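Local structure of BlEst2 (Bacillus licheniformis, 6WPX) at residues A100-I105 against H136-V141; N76-A81 against L262-F267; S186-T191 against L241-N246; G220-N225 against T315-S320; I471-N474 against E478-E481. The protein is probably an ester-hydrolysing enzyme of the lipase type, captured here as its propeptide form, in which the C-terminal domain has an autoinhibitory effect. All coordinates share one frame; numbering follows the deposited sequence.

Overall arrangement
Interactions 1, 2 and 3 reach the mixed, mainly parallel sheet of the alpha/beta domain. Interactions 1 and 2, centred about 18 Å apart, touch through Ile105 and Ala81. Along the chain interaction 2 closes the longest of their loops, with interactions 1 and 3 nested inside it. Interaction 4 joins helix 218-224 to strand 313-320 of an antiparallel sheet, its centre about 28 Å from that of interaction 3. Interaction 5 is a beta hairpin at the C-terminal end, and it touches interaction 3 where Tyr472 and Phe480 meet Ser186 and Asp189 of helix 181-191. Interactions 4 and 5 thus mark two places where later beta structure meets the hydrolase part, consistent with the reported autoinhibition.

Interaction 1 of 5, residues A100-I105 against H136-V141; sequences AKLREI and HYVERV
In the alpha/beta-hydrolase core, helix 91-109 lies against the sheet, and here its Leu102 and Arg103 meet Tyr137 and Val138 where the chain leads into strand 138-144. The Tyr137 ring is sandwiched. Arg103 CA sits almost on the ring normal, 3.9 Å from the centroid of the Tyr137 ring, a CH-pi contact, while CB of His136, the residue preceding Tyr137, covers the opposite face. With CG anti to the backbone N (chi1 -176°) and the chain extended as far as NE, Arg103 runs past the ring and brings its guanidinium to the phenol. Arg103 NH1 donates to Tyr137 OH over 2.8 Å in a bent bond (139° at the hydrogen). The oxygen lies close to the guanidinium plane, although that plane stands 82° from the ring. Deeper in, Leu102 CD1 packs on Val138 CG2 at 3.8 Å, and both side chains also rest on Leu115 of strand 113-118. Tyr106 meets the Tyr137 ring as well. The contact thus passes from an apolar inner part to a polar outer part, where the cationic donor probably steadies the phenol oxygen as an acceptor and favours its hydroxyl proton pointing elsewhere.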
# COMPACT_ATOMS: atom_id res chain seq x y z
N ALA A 100 -8.80 18.96 15.78
CA ALA A 100 -9.78 20.03 16.01
C ALA A 100 -11.15 19.44 16.37
O ALA A 100 -11.76 19.89 17.33
CB ALA A 100 -9.88 20.92 14.78
N LYS A 101 -11.59 18.38 15.65
CA LYS A 101 -12.89 17.76 15.91
C LYS A 101 -12.88 16.90 17.14
O LYS A 101 -13.92 16.80 17.79
CB LYS A 101 -13.43 16.99 14.68
CG LYS A 101 -13.46 17.80 13.36
CD LYS A 101 -14.34 19.06 13.41
CE LYS A 101 -14.25 19.88 12.15
NZ LYS A 101 -15.20 21.01 12.20
N LEU A 102 -11.72 16.30 17.50
CA LEU A 102 -11.62 15.48 18.72
C LEU A 102 -11.88 16.34 19.96
O LEU A 102 -12.45 15.85 20.92
CB LEU A 102 -10.29 14.73 18.82
CG LEU A 102 -10.12 13.53 17.88
CD1 LEU A 102 -8.67 13.05 17.89
CD2 LEU A 102 -11.06 12.39 18.25
N ARG A 103 -11.55 17.63 19.90
CA ARG A 103 -11.85 18.55 20.99
C ARG A 103 -13.39 18.64 21.15
O ARG A 103 -13.88 18.56 22.27
CB ARG A 103 -11.22 19.94 20.72
CG ARG A 103 -11.44 20.87 21.89
CD ARG A 103 -10.91 22.26 21.69
NE ARG A 103 -11.28 23.13 22.82
CZ ARG A 103 -10.64 23.19 23.99
NH1 ARG A 103 -9.60 22.40 24.23
NH2 ARG A 103 -11.06 24.01 24.94
N GLU A 104 -14.13 18.79 20.03
CA GLU A 104 -15.61 18.84 20.01
C GLU A 104 -16.20 17.50 20.46
O GLU A 104 -17.19 17.47 21.19
CB GLU A 104 -16.15 19.16 18.61
CG GLU A 104 -15.67 20.47 18.00
CD GLU A 104 -16.18 20.71 16.59
OE1 GLU A 104 -16.93 19.86 16.06
OE2 GLU A 104 -15.80 21.75 16.01
N ILE A 105 -15.60 16.39 20.03
CA ILE A 105 -16.08 15.06 20.41
C ILE A 105 -15.88 14.84 21.92
O ILE A 105 -16.79 14.36 22.60
CB ILE A 105 -15.46 13.95 19.53
CG1 ILE A 105 -15.84 14.16 18.03
CG2 ILE A 105 -15.92 12.57 20.02
CD1 ILE A 105 -14.92 13.36 16.97
N HIS A 136 -4.72 14.79 24.46
CA HIS A 136 -5.55 15.28 25.58
C HIS A 136 -6.96 14.67 25.57
O HIS A 136 -7.57 14.54 26.62
CB HIS A 136 -5.69 16.82 25.49
CG HIS A 136 -4.40 17.57 25.70
ND1 HIS A 136 -3.78 17.61 26.93
CD2 HIS A 136 -3.67 18.30 24.82
CE1 HIS A 136 -2.68 18.32 26.76
NE2 HIS A 136 -2.58 18.76 25.51
N TYR A 137 -7.47 14.31 24.37
CA TYR A 137 -8.84 13.86 24.17
C TYR A 137 -8.99 12.39 23.93
O TYR A 137 -10.11 11.89 23.81
CB TYR A 137 -9.47 14.67 23.00
CG TYR A 137 -9.15 16.15 23.07
CD1 TYR A 137 -9.57 16.93 24.15
CD2 TYR A 137 -8.35 16.76 22.10
CE1 TYR A 137 -9.23 18.28 24.25
CE2 TYR A 137 -8.01 18.11 22.19
CZ TYR A 137 -8.46 18.87 23.27
OH TYR A 137 -8.14 20.20 23.37
N VAL A 138 -7.86 11.67 23.85
CA VAL A 138 -7.83 10.26 23.47
C VAL A 138 -7.12 9.41 24.49
O VAL A 138 -6.02 9.75 24.92
CB VAL A 138 -7.22 10.09 22.04
CG1 VAL A 138 -7.10 8.61 21.63
CG2 VAL A 138 -8.02 10.88 21.00
N GLU A 139 -7.73 8.27 24.84
CA GLU A 139 -7.19 7.31 25.80
C GLU A 139 -6.28 6.30 25.09
O GLU A 139 -5.23 5.93 25.63
CB GLU A 139 -8.34 6.63 26.57
CG GLU A 139 -7.92 5.85 27.80
CD GLU A 139 -7.78 4.35 27.55
OE1 GLU A 139 -8.58 3.81 26.75
OE2 GLU A 139 -6.87 3.73 28.14
N ARG A 140 -6.68 5.85 23.89
CA ARG A 140 -5.93 4.87 23.14
C ARG A 140 -6.33 4.87 21.68
O ARG A 140 -7.40 5.37 21.32
CB ARG A 140 -6.07 3.45 23.75
CG ARG A 140 -7.47 2.85 23.66
CD ARG A 140 -7.54 1.48 24.32
NE ARG A 140 -7.23 1.54 25.75
CZ ARG A 140 -6.93 0.49 26.50
NH1 ARG A 140 -6.92 -0.73 25.96
NH2 ARG A 140 -6.67 0.64 27.79
N VAL A 141 -5.48 4.27 20.88
CA VAL A 141 -5.66 4.12 19.44
C VAL A 141 -5.49 2.66 19.03
O VAL A 141 -4.48 2.03 19.34
CB VAL A 141 -4.70 5.04 18.66
CG1 VAL A 141 -4.92 4.94 17.14
CG2 VAL A 141 -4.82 6.50 19.12

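Interaction 2 of 5, residues N76-A81 against L262-F267; sequences NGYDAA and LTFPVF
Phe264 carries its CG anti to the backbone N (chi1 -172°), which sends the ring off helix 260-267 toward Asn76 and Tyr78, while Asn76 turns its amide to meet it with CG anti to the carbonyl carbon (chi1 -75°). The two side chains run antiparallel past one another with amide and ring planes only 15° apart. Asn76 ND2 comes to 3.6 Å from Phe264 CE1, in an oblique approach, and Asn76 CB is 3.7 Å from that same CE1. The amide nitrogen is hydrogen-bonded to Gln72 O, one turn back in helix 69-75, and makes only van der Waals contact with Phe264. Tyr78 completes the contact from another direction. Its CD1 stands 4.0 Å from Phe264 CZ, at the edge of the phenylalanine ring and near its plane. Ile50, Met69 and Gln72 also touch Phe264, so the ring packs against strand 50-53 and helix 69-75 as well.

On the helix side, the chain is kinked at Pro265 and Val266, whose nitrogens lack the usual bond to the preceding turn. The helix resumes with Phe267 N bonded to Thr263 O at 2.9 Å, and the Phe267 ring carries Phe264 CA over one face.

Asn76 and Gly77 close helix 69-75 in a Schellman motif, with Gly77 at positive phi as the C-prime residue. The chain then enters strand 80-83, giving the helix-to-strand passage of an alpha/beta-hydrolase fold, with a late helix packed over its end.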
# COMPACT_ATOMS: atom_id res chain seq x y z
N ASN A 76 -22.72 -3.70 22.37
CA ASN A 76 -21.71 -4.09 23.33
C ASN A 76 -21.48 -3.01 24.39
O ASN A 76 -20.53 -3.09 25.16
CB ASN A 76 -20.42 -4.51 22.63
CG ASN A 76 -20.53 -5.89 22.01
OD1 ASN A 76 -20.62 -6.89 22.71
ND2 ASN A 76 -20.59 -5.99 20.68
N GLY A 77 -22.37 -2.01 24.42
CA GLY A 77 -22.39 -0.96 25.43
C GLY A 77 -21.46 0.21 25.20
O GLY A 77 -21.16 0.95 26.14
N TYR A 78 -21.02 0.39 23.95
CA TYR A 78 -20.13 1.47 23.59
C TYR A 78 -20.83 2.58 22.85
O TYR A 78 -21.50 2.34 21.84
CB TYR A 78 -18.93 0.99 22.75
CG TYR A 78 -17.85 0.34 23.57
CD1 TYR A 78 -17.94 -1.00 23.93
CD2 TYR A 78 -16.77 1.07 24.04
CE1 TYR A 78 -16.97 -1.60 24.73
CE2 TYR A 78 -15.79 0.48 24.84
CZ TYR A 78 -15.90 -0.85 25.18
OH TYR A 78 -14.96 -1.45 25.99
N ASP A 79 -20.64 3.79 23.32
CA ASP A 79 -21.08 4.97 22.57
C ASP A 79 -20.03 5.15 21.49
O ASP A 79 -18.91 4.60 21.60
CB ASP A 79 -21.19 6.20 23.45
CG ASP A 79 -22.50 6.22 24.19
OD1 ASP A 79 -23.57 6.12 23.52
OD2 ASP A 79 -22.47 6.34 25.42
N ALA A 80 -20.40 5.83 20.39
CA ALA A 80 -19.49 5.96 19.27
C ALA A 80 -19.76 7.21 18.50
O ALA A 80 -20.84 7.78 18.60
CB ALA A 80 -19.63 4.74 18.35
N ALA A 81 -18.76 7.65 17.72
CA ALA A 81 -18.85 8.82 16.84
C ALA A 81 -18.11 8.46 15.56
O ALA A 81 -17.26 7.58 15.56
CB ALA A 81 -18.26 10.06 17.50
N LEU A 262 -17.01 -9.16 12.19
CA LEU A 262 -15.76 -9.88 12.14
C LEU A 262 -14.73 -9.34 13.14
O LEU A 262 -14.12 -10.13 13.84
CB LEU A 262 -15.16 -9.85 10.70
CG LEU A 262 -15.99 -10.54 9.56
CD1 LEU A 262 -15.23 -10.45 8.22
CD2 LEU A 262 -16.28 -12.02 9.88
N THR A 263 -14.51 -8.03 13.19
CA THR A 263 -13.41 -7.50 14.00
C THR A 263 -13.80 -6.75 15.27
O THR A 263 -12.95 -6.70 16.17
CB THR A 263 -12.47 -6.65 13.16
OG1 THR A 263 -13.22 -5.60 12.56
CG2 THR A 263 -11.71 -7.48 12.11
N PHE A 264 -15.03 -6.21 15.38
CA PHE A 264 -15.37 -5.58 16.66
C PHE A 264 -15.16 -6.56 17.84
O PHE A 264 -14.52 -6.15 18.81
CB PHE A 264 -16.80 -5.00 16.71
CG PHE A 264 -17.04 -4.21 17.96
CD1 PHE A 264 -17.45 -4.83 19.14
CD2 PHE A 264 -16.81 -2.83 17.99
CE1 PHE A 264 -17.57 -4.11 20.33
CE2 PHE A 264 -16.94 -2.10 19.18
CZ PHE A 264 -17.34 -2.76 20.34
N PRO A 265 -15.65 -7.83 17.81
CA PRO A 265 -15.41 -8.72 18.97
C PRO A 265 -13.91 -8.96 19.22
O PRO A 265 -13.50 -9.18 20.37
CB PRO A 265 -16.11 -10.02 18.56
CG PRO A 265 -17.03 -9.68 17.49
CD PRO A 265 -16.42 -8.55 16.76
N VAL A 266 -13.08 -8.88 18.13
CA VAL A 266 -11.63 -9.10 18.19
C VAL A 266 -10.94 -7.92 18.88
O VAL A 266 -10.14 -8.15 19.77
CB VAL A 266 -11.00 -9.44 16.81
CG1 VAL A 266 -9.48 -9.65 16.95
CG2 VAL A 266 -11.67 -10.67 16.19
N PHE A 267 -11.24 -6.68 18.49
CA PHE A 267 -10.58 -5.56 19.17
C PHE A 267 -11.33 -5.12 20.43
O PHE A 267 -10.79 -4.31 21.16
CB PHE A 267 -10.28 -4.38 18.22
CG PHE A 267 -11.46 -3.69 17.57
CD1 PHE A 267 -12.29 -2.84 18.31
CD2 PHE A 267 -11.67 -3.80 16.19
CE1 PHE A 267 -13.36 -2.19 17.70
CE2 PHE A 267 -12.75 -3.14 15.58
CZ PHE A 267 -13.57 -2.33 16.34

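Interaction 3 of 5, residues S186-T191 against L241-N246; sequences SFRDQT and LPYATN
Leu241 CD2 presses on the flat face of Arg188, 3.4 Å above the guanidinium plane and over its centre, and this is the tight part of the contact. The methyl lies 3.5 Å from Arg188 CZ, with the two side chains crossing at about a right angle. Bends at chi2 (-93°) and chi3 (59°) fold the arginine so that its face is offered to the leucine. The other half is looser. Tyr243, partly exposed, brings OH to 3.6 Å from Arg188 NH1, too far for a bond, yet both bind Asp192 OD1 and the amide of Gln126. Leu241 to Ala244 form a type I turn leading into strand 245-246, an outermost strand of the alpha/beta sheet. Asn246 ties back to this turn: its ND2 gives a 2.8 Å bond to Leu241 O, which also accepts from Ala244 N on the opposite face of the carbonyl plane, and its OD1 receives Leu241 N. A leucine in place of Arg188 would remove the flat face under Leu241 CD2 and would probably leave Asp192 without this ion-pair partner, with Tyr243 OH still bonded to it. Toward the outside, Pro242 lies exposed at the corner of the turn.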
# COMPACT_ATOMS: atom_id res chain seq x y z
N SER A 186 10.22 8.72 6.77
CA SER A 186 10.50 10.05 7.32
C SER A 186 9.42 10.39 8.38
O SER A 186 9.78 10.83 9.47
CB SER A 186 10.49 11.07 6.19
OG SER A 186 10.60 12.40 6.67
N PHE A 187 8.12 10.14 8.10
CA PHE A 187 7.04 10.37 9.07
C PHE A 187 7.32 9.56 10.34
O PHE A 187 7.23 10.11 11.43
CB PHE A 187 5.64 10.04 8.50
CG PHE A 187 4.52 10.28 9.50
CD1 PHE A 187 4.01 11.56 9.71
CD2 PHE A 187 4.01 9.23 10.26
CE1 PHE A 187 3.00 11.78 10.66
CE2 PHE A 187 3.02 9.45 11.22
CZ PHE A 187 2.50 10.72 11.40
N ARG A 188 7.72 8.28 10.19
CA ARG A 188 8.08 7.40 11.32
C ARG A 188 9.21 8.04 12.14
O ARG A 188 9.12 8.13 13.36
CB ARG A 188 8.52 6.00 10.82
CG ARG A 188 7.39 5.14 10.26
CD ARG A 188 6.74 4.20 11.28
NE ARG A 188 6.19 4.96 12.41
CZ ARG A 188 5.04 5.61 12.39
NH1 ARG A 188 4.68 6.35 13.42
NH2 ARG A 188 4.22 5.51 11.34
N ASP A 189 10.25 8.53 11.45
CA ASP A 189 11.40 9.17 12.09
C ASP A 189 11.02 10.40 12.95
O ASP A 189 11.57 10.57 14.04
CB ASP A 189 12.46 9.54 11.04
CG ASP A 189 13.70 10.16 11.66
OD1 ASP A 189 14.55 9.40 12.18
OD2 ASP A 189 13.80 11.40 11.68
N GLN A 190 10.08 11.24 12.47
CA GLN A 190 9.57 12.46 13.13
C GLN A 190 8.52 12.19 14.20
O GLN A 190 8.17 13.10 14.95
CB GLN A 190 8.91 13.36 12.08
CG GLN A 190 9.82 13.92 10.97
CD GLN A 190 9.05 14.93 10.17
OE1 GLN A 190 7.99 14.64 9.59
NE2 GLN A 190 9.52 16.17 10.18
N THR A 191 7.97 10.98 14.23
CA THR A 191 6.86 10.64 15.11
C THR A 191 7.24 9.72 16.28
O THR A 191 6.83 9.98 17.41
CB THR A 191 5.73 10.03 14.24
OG1 THR A 191 5.41 10.94 13.20
CG2 THR A 191 4.46 9.69 15.03
N LEU A 241 3.62 -0.85 14.55
CA LEU A 241 4.34 0.23 15.21
C LEU A 241 5.29 -0.41 16.24
O LEU A 241 4.90 -1.38 16.92
CB LEU A 241 3.41 1.26 15.89
CG LEU A 241 2.57 2.14 14.96
CD1 LEU A 241 1.49 2.87 15.77
CD2 LEU A 241 3.44 3.16 14.24
N PRO A 242 6.54 0.09 16.37
CA PRO A 242 7.51 -0.57 17.27
C PRO A 242 7.16 -0.64 18.75
O PRO A 242 7.55 -1.59 19.42
CB PRO A 242 8.82 0.21 17.04
CG PRO A 242 8.42 1.49 16.42
CD PRO A 242 7.16 1.22 15.64
N TYR A 243 6.41 0.33 19.26
CA TYR A 243 6.04 0.44 20.68
C TYR A 243 4.59 0.00 20.89
O TYR A 243 4.07 0.15 22.00
CB TYR A 243 6.17 1.91 21.13
CG TYR A 243 5.74 2.86 20.03
CD1 TYR A 243 4.40 3.14 19.81
CD2 TYR A 243 6.68 3.44 19.17
CE1 TYR A 243 3.99 3.96 18.76
CE2 TYR A 243 6.29 4.26 18.12
CZ TYR A 243 4.94 4.51 17.92
OH TYR A 243 4.54 5.34 16.91
N ALA A 244 3.90 -0.45 19.83
CA ALA A 244 2.50 -0.82 19.98
C ALA A 244 2.32 -2.27 20.41
O ALA A 244 3.25 -3.08 20.32
CB ALA A 244 1.78 -0.61 18.65
N THR A 245 1.10 -2.60 20.87
CA THR A 245 0.71 -3.98 21.08
C THR A 245 0.31 -4.37 19.66
O THR A 245 -0.67 -3.88 19.12
CB THR A 245 -0.45 -4.12 22.05
OG1 THR A 245 0.00 -3.73 23.34
CG2 THR A 245 -0.97 -5.55 22.10
N ASN A 246 1.16 -5.17 19.03
CA ASN A 246 0.93 -5.57 17.65
C ASN A 246 0.26 -6.93 17.68
O ASN A 246 0.91 -7.96 17.89
CB ASN A 246 2.27 -5.58 16.90
CG ASN A 246 2.84 -4.20 16.78
OD1 ASN A 246 2.23 -3.30 16.19
ND2 ASN A 246 4.05 -4.01 17.28

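Interaction 4 of 5, residues G220-N225 against T315-S320; sequences GGVYLN and TVHWLS
This is a buried packing contact between a helix and a sheet, in which Val222 of helix 218-224 sets one methyl against Thr315 and His317 on strand 313-320. Val222 CG2 reaches His317 NE2 at 3.4 Å and Thr315 OG1 at 3.6 Å, coming obliquely to the imidazole. A chi1 of -58° sets CG1 of the valine beside the backbone N and leaves CG2 between the backbone N and the carbonyl carbon, over the two polar groups. Those groups are joined to each other: Thr315 OG1 and His317 NE2 are 2.7 Å apart in a hydrogen bond that either could donate. The valine therefore covers a polar pair whose needs are met from within the sheet. Thr315 OG1 bonds further to Thr384 OG1 and His317 ND1 to Ser356 OG, on the two adjoining strands, which fixes the rotation of the imidazole, and Phe219 meets that ring edge-to-face.

Two residues apart on one strand, Thr315 and His317 face the helix, whereas Val316 and Trp318 touch Ile369 of a second antiparallel sheet. Tyr223 bridges helix 152-157 and Ile382 of strand 377-386. The sheet thus turns one face to a second sheet, in the manner of a beta sandwich, and the other to helices 152-157 and 218-224, a docking consistent with restraint of the enzyme by its C-terminal part.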
# COMPACT_ATOMS: atom_id res chain seq x y z
N GLY A 220 -3.44 -6.71 -5.85
CA GLY A 220 -2.76 -6.12 -4.68
C GLY A 220 -2.10 -7.19 -3.82
O GLY A 220 -1.00 -6.99 -3.40
N GLY A 221 -2.82 -8.28 -3.57
CA GLY A 221 -2.31 -9.38 -2.76
C GLY A 221 -1.08 -10.06 -3.33
O GLY A 221 -0.08 -10.23 -2.63
N VAL A 222 -1.12 -10.44 -4.61
CA VAL A 222 0.01 -11.12 -5.25
C VAL A 222 1.17 -10.14 -5.48
O VAL A 222 2.31 -10.55 -5.41
CB VAL A 222 -0.36 -11.95 -6.52
CG1 VAL A 222 -1.42 -13.01 -6.19
CG2 VAL A 222 -0.83 -11.06 -7.64
N TYR A 223 0.87 -8.86 -5.70
CA TYR A 223 1.92 -7.84 -5.79
C TYR A 223 2.63 -7.75 -4.43
O TYR A 223 3.85 -7.86 -4.34
CB TYR A 223 1.36 -6.47 -6.19
CG TYR A 223 2.48 -5.50 -6.51
CD1 TYR A 223 3.09 -5.50 -7.77
CD2 TYR A 223 2.98 -4.64 -5.54
CE1 TYR A 223 4.17 -4.67 -8.04
CE2 TYR A 223 4.03 -3.76 -5.82
CZ TYR A 223 4.63 -3.80 -7.06
OH TYR A 223 5.66 -2.94 -7.30
N LEU A 224 1.85 -7.58 -3.36
CA LEU A 224 2.44 -7.44 -2.03
C LEU A 224 3.03 -8.75 -1.50
O LEU A 224 3.92 -8.69 -0.65
CB LEU A 224 1.44 -6.83 -1.05
CG LEU A 224 1.00 -5.40 -1.34
CD1 LEU A 224 -0.01 -4.96 -0.33
CD2 LEU A 224 2.19 -4.41 -1.34
N ASN A 225 2.63 -9.91 -2.06
CA ASN A 225 3.22 -11.22 -1.72
C ASN A 225 4.71 -11.24 -2.03
O ASN A 225 5.44 -12.02 -1.44
CB ASN A 225 2.55 -12.36 -2.50
CG ASN A 225 1.34 -12.91 -1.82
OD1 ASN A 225 1.00 -12.51 -0.71
ND2 ASN A 225 0.65 -13.79 -2.49
N THR A 315 2.42 -14.56 -12.15
CA THR A 315 1.11 -13.91 -12.13
C THR A 315 1.32 -12.79 -13.12
O THR A 315 2.41 -12.21 -13.18
CB THR A 315 0.58 -13.54 -10.74
OG1 THR A 315 1.22 -12.36 -10.24
CG2 THR A 315 0.64 -14.71 -9.72
N VAL A 316 0.33 -12.58 -13.98
CA VAL A 316 0.41 -11.65 -15.11
C VAL A 316 -0.77 -10.71 -15.01
O VAL A 316 -1.91 -11.15 -14.94
CB VAL A 316 0.44 -12.44 -16.46
CG1 VAL A 316 0.64 -11.51 -17.65
CG2 VAL A 316 1.51 -13.52 -16.45
N HIS A 317 -0.48 -9.41 -14.95
CA HIS A 317 -1.50 -8.40 -14.76
C HIS A 317 -1.42 -7.29 -15.77
O HIS A 317 -0.35 -6.71 -15.95
CB HIS A 317 -1.38 -7.79 -13.34
CG HIS A 317 -1.22 -8.82 -12.29
ND1 HIS A 317 -2.32 -9.40 -11.68
CD2 HIS A 317 -0.10 -9.40 -11.81
CE1 HIS A 317 -1.84 -10.31 -10.86
NE2 HIS A 317 -0.51 -10.35 -10.90
N TRP A 318 -2.56 -6.95 -16.37
CA TRP A 318 -2.63 -5.80 -17.26
C TRP A 318 -3.62 -4.83 -16.60
O TRP A 318 -4.82 -5.06 -16.61
CB TRP A 318 -3.07 -6.20 -18.68
CG TRP A 318 -3.04 -5.06 -19.66
CD1 TRP A 318 -4.01 -4.13 -19.88
CD2 TRP A 318 -1.96 -4.72 -20.55
NE1 TRP A 318 -3.62 -3.25 -20.86
CE2 TRP A 318 -2.35 -3.58 -21.27
CE3 TRP A 318 -0.67 -5.26 -20.76
CZ2 TRP A 318 -1.53 -3.00 -22.25
CZ3 TRP A 318 0.16 -4.66 -21.71
CH2 TRP A 318 -0.29 -3.56 -22.46
N LEU A 319 -3.09 -3.78 -15.96
CA LEU A 319 -3.92 -2.75 -15.32
C LEU A 319 -4.25 -1.72 -16.35
O LEU A 319 -3.37 -1.34 -17.12
CB LEU A 319 -3.21 -2.08 -14.14
CG LEU A 319 -3.02 -2.92 -12.87
CD1 LEU A 319 -1.81 -3.85 -12.99
CD2 LEU A 319 -2.87 -2.01 -11.67
N SER A 320 -5.51 -1.31 -16.41
CA SER A 320 -6.00 -0.34 -17.40
C SER A 320 -7.07 0.57 -16.78
O SER A 320 -7.61 0.25 -15.73
CB SER A 320 -6.61 -1.09 -18.59
OG SER A 320 -7.12 -0.19 -19.57

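Interaction 5 of 5, residues I471-N474 against E478-E481; sequences IYVN and EKFE
The flat groups of Phe480, Tyr472 and Asn474 meet mainly through edges. The Phe480 ring has Tyr472 O and the Asn474 amide at its rim, near its own plane, with Asn474 ND2 3.3 Å from Phe480 CE1 and the amide turned 67° from the ring. Phe480 CD1 in turn lies at the edge of the Tyr472 ring, 3.9 Å from Tyr472 CD2, the two side chains running side by side. Both belong to the sheet face that helix 181-191 covers, where Lys185, Ser186 and Asp189 touch Phe480.

Underneath is an antiparallel hairpin. Tyr472 and Phe480 form its hydrogen-bonded pair, Tyr472 N to Phe480 O at 2.8 Å and Phe480 N to Tyr472 O at 2.7 Å. Val473 and Lys479 are the non-hydrogen-bonded pair, with side chains on the other face. Toward the turn, Asn474 N bonds Glu478 O at 3.1 Å, and the return bond comes from a side chain: Glu478 N donates to Asn474 OD1 at 3.0 Å, from 42° above the amide plane. Asn474 manages this with CG between the backbone N and carbonyl carbon (chi1 65°). Losing the amide to an alanine here is likely to leave Glu478 N without this acceptor and the edge of Phe480 without its neighbour.

At the far end, Ile471 CG1 packs 3.5 Å from Glu481 OE1, an oxygen paired with Arg469. Main-chain bonds thus set the register, while the Asn474 amide spends OD1 on Glu478 N and lays ND2 at the Phe480 edge.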
# COMPACT_ATOMS: atom_id res chain seq x y z
N ILE A 471 12.32 6.82 -2.01
CA ILE A 471 13.26 7.53 -1.14
C ILE A 471 12.83 8.94 -0.86
O ILE A 471 12.61 9.71 -1.79
CB ILE A 471 14.72 7.50 -1.72
CG1 ILE A 471 15.18 6.05 -2.06
CG2 ILE A 471 15.74 8.20 -0.77
CD1 ILE A 471 16.36 5.91 -2.96
N TYR A 472 12.76 9.31 0.42
CA TYR A 472 12.46 10.70 0.75
C TYR A 472 13.77 11.33 1.18
O TYR A 472 14.52 10.72 1.93
CB TYR A 472 11.40 10.82 1.86
CG TYR A 472 11.13 12.26 2.26
CD1 TYR A 472 10.42 13.11 1.42
CD2 TYR A 472 11.63 12.78 3.45
CE1 TYR A 472 10.20 14.44 1.76
CE2 TYR A 472 11.39 14.10 3.81
CZ TYR A 472 10.66 14.93 2.97
OH TYR A 472 10.45 16.24 3.31
N VAL A 473 14.04 12.54 0.71
CA VAL A 473 15.25 13.28 1.06
C VAL A 473 14.79 14.62 1.63
O VAL A 473 14.06 15.35 0.96
CB VAL A 473 16.25 13.42 -0.12
CG1 VAL A 473 17.50 14.22 0.28
CG2 VAL A 473 16.66 12.06 -0.66
N ASN A 474 15.13 14.89 2.91
CA ASN A 474 14.72 16.12 3.59
C ASN A 474 15.66 17.29 3.28
O ASN A 474 16.62 17.12 2.52
CB ASN A 474 14.55 15.90 5.11
CG ASN A 474 15.82 15.54 5.88
OD1 ASN A 474 16.96 15.80 5.46
ND2 ASN A 474 15.63 14.95 7.05
N GLU A 478 19.23 14.16 4.40
CA GLU A 478 19.05 12.84 5.02
C GLU A 478 18.09 12.04 4.14
O GLU A 478 17.03 12.55 3.77
CB GLU A 478 18.45 12.96 6.42
CG GLU A 478 19.37 13.55 7.47
CD GLU A 478 18.67 13.81 8.80
OE1 GLU A 478 18.12 12.85 9.38
OE2 GLU A 478 18.68 14.98 9.25
N LYS A 479 18.47 10.78 3.81
CA LYS A 479 17.71 9.85 2.96
C LYS A 479 16.88 8.89 3.83
O LYS A 479 17.40 8.30 4.78
CB LYS A 479 18.65 9.04 2.05
CG LYS A 479 19.74 9.84 1.36
CD LYS A 479 20.91 8.94 0.91
CE LYS A 479 20.93 8.82 -0.57
NZ LYS A 479 22.19 8.20 -1.05
N PHE A 480 15.60 8.72 3.45
CA PHE A 480 14.64 7.84 4.11
C PHE A 480 14.12 6.83 3.12
O PHE A 480 13.49 7.18 2.11
CB PHE A 480 13.50 8.65 4.77
CG PHE A 480 13.99 9.62 5.80
CD1 PHE A 480 14.40 10.90 5.44
CD2 PHE A 480 14.05 9.26 7.14
CE1 PHE A 480 14.87 11.79 6.41
CE2 PHE A 480 14.52 10.15 8.11
CZ PHE A 480 14.91 11.41 7.74
N GLU A 481 14.46 5.57 3.38
CA GLU A 481 14.09 4.44 2.54
C GLU A 481 13.89 3.26 3.44
O GLU A 481 14.75 2.96 4.28
CB GLU A 481 15.17 4.14 1.50
CG GLU A 481 14.73 3.14 0.44
CD GLU A 481 15.77 2.82 -0.61
OE1 GLU A 481 16.88 3.38 -0.53
OE2 GLU A 481 15.48 2.00 -1.51